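Local coordinates for SCO family protein (Aquifex aeolicus, PDB 3ME7) that probably binds copper and takes part in electron transport, as a thioredoxin-fold SCO1/2-family domain cut from a longer membrane protein, at residues A[56-61]-A[148-153]; A[130-135]-A[158-163]. All coordinates share one frame; numbering follows the deposited sequence. Where two conformers were deposited one is given.

Contact 1: A[56-61]-A[148-153]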
# COMPACT_ATOMS: atom_id res chain seq x y z
N PRO A 56 11.35 1.42 9.03
CA PRO A 56 11.86 1.44 10.40
C PRO A 56 12.26 2.82 10.90
O PRO A 56 12.31 3.03 12.11
CB PRO A 56 13.08 0.53 10.34
CG PRO A 56 12.76 -0.44 9.26
CD PRO A 56 12.04 0.39 8.22
N LYS A 57 12.57 3.75 10.00
CA LYS A 57 12.91 5.10 10.43
C LYS A 57 11.70 5.88 10.94
O LYS A 57 11.84 6.86 11.67
CB LYS A 57 13.51 5.89 9.26
CG LYS A 57 14.79 5.31 8.71
CD LYS A 57 15.20 6.05 7.44
CE LYS A 57 16.42 5.38 6.82
NZ LYS A 57 17.66 5.99 7.38
N LEU A 58 10.51 5.48 10.48
CA LEU A 58 9.30 6.29 10.57
C LEU A 58 8.46 5.99 11.80
O LEU A 58 7.71 6.85 12.26
CB LEU A 58 8.43 6.08 9.31
CG LEU A 58 9.12 6.44 8.00
CD1 LEU A 58 8.22 5.94 6.85
CD2 LEU A 58 9.39 7.93 7.85
N GLY A 59 8.55 4.76 12.27
CA GLY A 59 7.71 4.30 13.37
C GLY A 59 7.47 2.81 13.30
O GLY A 59 8.11 2.10 12.52
N THR A 60 6.51 2.35 14.09
CA THR A 60 6.22 0.94 14.24
C THR A 60 4.93 0.57 13.51
O THR A 60 3.85 1.05 13.87
CB THR A 60 6.06 0.60 15.72
OG1 THR A 60 7.26 0.99 16.41
CG2 THR A 60 5.83 -0.89 15.91
N PRO A 61 5.04 -0.27 12.47
CA PRO A 61 3.83 -0.74 11.78
C PRO A 61 2.86 -1.41 12.76
O PRO A 61 3.28 -2.17 13.64
CB PRO A 61 4.36 -1.74 10.76
CG PRO A 61 5.78 -1.33 10.54
CD PRO A 61 6.27 -0.77 11.83
N TYR A 148 13.45 5.50 -2.46
CA TYR A 148 12.74 6.37 -1.50
C TYR A 148 13.67 7.12 -0.58
O TYR A 148 14.72 6.60 -0.17
CB TYR A 148 11.70 5.57 -0.69
CG TYR A 148 10.72 4.81 -1.55
CD1 TYR A 148 10.11 5.41 -2.65
CD2 TYR A 148 10.38 3.48 -1.26
CE1 TYR A 148 9.23 4.72 -3.44
CE2 TYR A 148 9.49 2.77 -2.06
CZ TYR A 148 8.91 3.39 -3.14
OH TYR A 148 8.04 2.70 -3.94
N ASN A 149 13.31 8.37 -0.30
CA ASN A 149 14.02 9.12 0.73
C ASN A 149 13.16 9.29 1.97
O ASN A 149 11.93 9.26 1.92
CB ASN A 149 14.62 10.43 0.21
CG ASN A 149 13.58 11.43 -0.23
OD1 ASN A 149 12.95 12.10 0.60
ND2 ASN A 149 13.42 11.58 -1.53
N TYR A 150 13.84 9.46 3.10
CA TYR A 150 13.20 9.60 4.38
C TYR A 150 12.27 10.81 4.45
O TYR A 150 11.12 10.69 4.91
CB TYR A 150 14.30 9.70 5.45
CG TYR A 150 13.81 10.07 6.83
CD1 TYR A 150 13.13 9.16 7.63
CD2 TYR A 150 14.06 11.35 7.34
CE1 TYR A 150 12.70 9.50 8.91
CE2 TYR A 150 13.65 11.72 8.61
CZ TYR A 150 12.96 10.79 9.39
OH TYR A 150 12.54 11.14 10.65
N LEU A 151 12.75 11.96 3.98
CA LEU A 151 11.97 13.19 4.13
C LEU A 151 10.61 13.08 3.46
O LEU A 151 9.60 13.49 4.04
CB LEU A 151 12.73 14.42 3.62
CG LEU A 151 12.06 15.75 3.98
CD1 LEU A 151 11.89 15.86 5.50
CD2 LEU A 151 12.87 16.93 3.45
N GLU A 152 10.58 12.51 2.26
CA GLU A 152 9.29 12.39 1.54
C GLU A 152 8.26 11.57 2.32
O GLU A 152 7.06 11.88 2.28
CB GLU A 152 9.45 11.92 0.09
CG GLU A 152 10.00 10.52 -0.12
CD GLU A 152 10.30 10.21 -1.59
OE1 GLU A 152 11.08 9.25 -1.83
OE2 GLU A 152 9.76 10.91 -2.48
N PHE A 153 8.71 10.53 3.03
CA PHE A 153 7.82 9.72 3.86
C PHE A 153 7.37 10.45 5.12
O PHE A 153 6.19 10.39 5.47
CB PHE A 153 8.44 8.36 4.20
CG PHE A 153 8.23 7.35 3.12
CD1 PHE A 153 9.05 7.34 1.99
CD2 PHE A 153 7.18 6.46 3.21
CE1 PHE A 153 8.83 6.41 0.98
CE2 PHE A 153 6.95 5.51 2.18
CZ PHE A 153 7.77 5.51 1.08
O HOH W 1 10.67 9.47 11.69
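Leu58 and Lys57 pack against Tyr150 and Phe153 in a mainly apolar, partly buried contact between two helices of the thioredoxin-like SCO domain. The short helix 55-58 meets the first turn of helix 150-160, near the chain's C-terminal end. Leu58 carries the inner half. Both methyls of Leu58 rest against Phe153 CB, CD1 at 3.6 Å and CD2 at 3.8 Å. Leu58 CD2 also touches Tyr150 CE1, so one leucine branch bridges both aromatic residues. Leu58 CD1 also meets the near rim of the ring at Phe153 CD2 (3.8 Å). The far end of the ring leads away, toward Leu51, Val130 and Ile143.

The outer half is Lys57 against Tyr150. Tyr150 CG is anti to the backbone N (chi1 171°), which swings the ring out toward helix 55-58. Lys57 CB and CD both reach Tyr150 CD1, CB at 3.7 Å. The lysine thus uses its aliphatic stem here, not its amine. No direct hydrogen bond joins the two segments. One water does link them: it donates to Lys57 O and also bonds Tyr150 OH, which bridges the outer end of the ring to the backbone of helix 55-58.

Helix 150-160 opens with a capping box that holds this turn in shape. Asn149 N gives a nearly straight bond to Glu152 OE1 (2.8 Å, 169°), meeting the anti side of the carboxylate. In return, Glu152 N donates to Asn149 OD1 at 2.9 Å, with the donor tilted 30° from the carbonyl plane.

Contact 2: A[130-135]-A[158-163]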
# COMPACT_ATOMS: atom_id res chain seq x y z
N VAL A 130 3.75 4.37 -4.03
CA VAL A 130 3.28 4.09 -2.69
C VAL A 130 2.28 5.19 -2.38
O VAL A 130 2.50 6.35 -2.72
CB VAL A 130 4.47 4.08 -1.69
CG1 VAL A 130 4.00 4.07 -0.24
CG2 VAL A 130 5.32 2.85 -1.95
N VAL A 131 1.15 4.82 -1.78
CA VAL A 131 0.07 5.77 -1.54
C VAL A 131 -0.08 5.90 -0.03
O VAL A 131 -0.04 4.90 0.70
CB VAL A 131 -1.28 5.31 -2.15
CG1 VAL A 131 -2.33 6.44 -2.04
CG2 VAL A 131 -1.12 4.91 -3.62
N VAL A 132 -0.26 7.14 0.44
CA VAL A 132 -0.41 7.36 1.87
C VAL A 132 -1.80 7.92 2.16
O VAL A 132 -2.18 8.95 1.62
CB VAL A 132 0.70 8.29 2.45
CG1 VAL A 132 0.56 8.33 3.97
CG2 VAL A 132 2.08 7.74 2.09
N LEU A 133 -2.55 7.20 2.99
CA LEU A 133 -3.90 7.58 3.37
C LEU A 133 -3.99 8.12 4.79
O LEU A 133 -3.24 7.72 5.69
CB LEU A 133 -4.85 6.39 3.28
CG LEU A 133 -4.74 5.44 2.08
CD1 LEU A 133 -5.75 4.30 2.24
CD2 LEU A 133 -5.00 6.21 0.82
N SER A 134 -4.96 9.01 4.99
CA SER A 134 -5.28 9.51 6.32
C SER A 134 -5.97 8.39 7.10
O SER A 134 -6.37 7.37 6.51
CB SER A 134 -6.24 10.69 6.18
OG SER A 134 -7.55 10.23 5.89
N PRO A 135 -6.13 8.56 8.43
CA PRO A 135 -6.88 7.57 9.21
C PRO A 135 -8.33 7.37 8.79
O PRO A 135 -8.97 6.43 9.27
CB PRO A 135 -6.81 8.12 10.65
CG PRO A 135 -5.56 8.92 10.66
CD PRO A 135 -5.49 9.56 9.31
N ARG A 158 2.98 13.18 7.94
CA ARG A 158 2.46 14.43 8.53
C ARG A 158 1.17 14.88 7.84
O ARG A 158 0.18 15.21 8.51
CB ARG A 158 3.53 15.51 8.51
CG ARG A 158 4.64 15.23 9.54
CD ARG A 158 5.68 16.32 9.55
NE ARG A 158 5.36 17.42 10.47
CZ ARG A 158 5.73 18.69 10.26
NH1 ARG A 158 6.40 19.03 9.16
NH2 ARG A 158 5.42 19.61 11.14
N LEU A 159 1.15 14.85 6.51
CA LEU A 159 -0.09 15.16 5.77
C LEU A 159 -1.23 14.23 6.14
O LEU A 159 -2.37 14.67 6.28
CB LEU A 159 0.14 15.11 4.27
CG LEU A 159 0.96 16.24 3.66
CD1 LEU A 159 1.19 15.96 2.20
CD2 LEU A 159 0.26 17.58 3.85
N ALA A 160 -0.92 12.94 6.27
CA ALA A 160 -1.91 11.95 6.63
C ALA A 160 -2.53 12.25 7.99
O ALA A 160 -3.71 12.01 8.19
CB ALA A 160 -1.29 10.54 6.63
N ARG A 161 -1.72 12.82 8.90
CA ARG A 161 -2.17 13.13 10.25
C ARG A 161 -2.76 14.54 10.37
O ARG A 161 -3.12 14.98 11.46
CB ARG A 161 -1.01 12.97 11.25
CG ARG A 161 -0.48 11.55 11.37
CD ARG A 161 0.70 11.45 12.33
NE ARG A 161 1.16 10.06 12.41
CZ ARG A 161 2.36 9.63 12.02
NH1 ARG A 161 3.25 10.48 11.52
NH2 ARG A 161 2.66 8.35 12.13
N GLY A 162 -2.85 15.24 9.24
CA GLY A 162 -3.32 16.64 9.21
C GLY A 162 -2.36 17.60 9.90
O GLY A 162 -2.78 18.56 10.55
N GLU A 163 -1.07 17.33 9.73
CA GLU A 163 -0.01 18.14 10.35
C GLU A 163 0.85 18.77 9.25
O GLU A 163 0.62 18.52 8.06
CB GLU A 163 0.86 17.28 11.28
CG GLU A 163 0.10 16.69 12.47
CD GLU A 163 0.80 15.52 13.14
OE1 GLU A 163 1.96 15.19 12.77
OE2 GLU A 163 0.18 14.91 14.04
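Ala160 is the centre of this buried contact, where the C-terminal helix of the thioredoxin-like domain, 150-160, packs its last turn against strand 129-133 of the mixed central sheet and the residues that follow it. Ser134 and Ala160 have their CA atoms 4.2 Å apart, a close approach of the helix to the loop leaving the strand that goes with the small alanine side chain.

The apolar part is slight. Ala160 CB points at the strand and meets Val132 CG1 at 3.9 Å. Val132 has CG1 anti to the backbone N (chi1 -173°), and this is the branch that reaches the helix.

A second group of contacts is made by carbonyl oxygens against carbon atoms; no hydrogen bond crosses between the segments. Ala160 CB lies 3.6 Å from Leu133 O. Pro135 CD comes to 3.2 Å from Ala160 O, and Ser134 CB to 3.5 Å from the same oxygen. Ser134 CA makes a CA-H...O contact with Ala160 O, bent to 132° at the hydrogen. The Ser134 hydroxyl has other partners: OG bonds the backbone N of Glu136 and Gln138, in the turn after the strand.

Backbone bonds close the helix. Gly162 takes positive phi in a Schellman motif, with Glu163 N bonded to Arg158 O at 2.7 Å and Gly162 N to Leu159 O.

Around the contact, strand 129-133 runs antiparallel to both its neighbours, 31-36 and 139-144. Leu133 faces away from the helix, onto Ile31, Leu33 and Ile139. Ala160 also touches Pro30, just before strand 31-36, while Val132 packs on Ala156 one turn back along helix 150-160.

In the fold
Both contacts use helix 150-160, contact 1 at its first turn and contact 2 at its last, with centres about 12 Å apart. Between them they tie the helix to helix 55-58 and to strand 129-133 of the central sheet. They also touch directly: Tyr148 OH lies 3.4 Å from Val130 CG2, and Phe153 CE2 is 4.1 Å from Val130 CG1. Their segments alternate along the chain. In the conformer given, Arg161 NH2 bonds Asp64 O, while Asp64 OD2 takes Thr60 N. Both contacts lie away from the Cys40-Cys44 disulfide and from His126, which with these cysteines is the predicted copper site, and are thus structural packing of the fold.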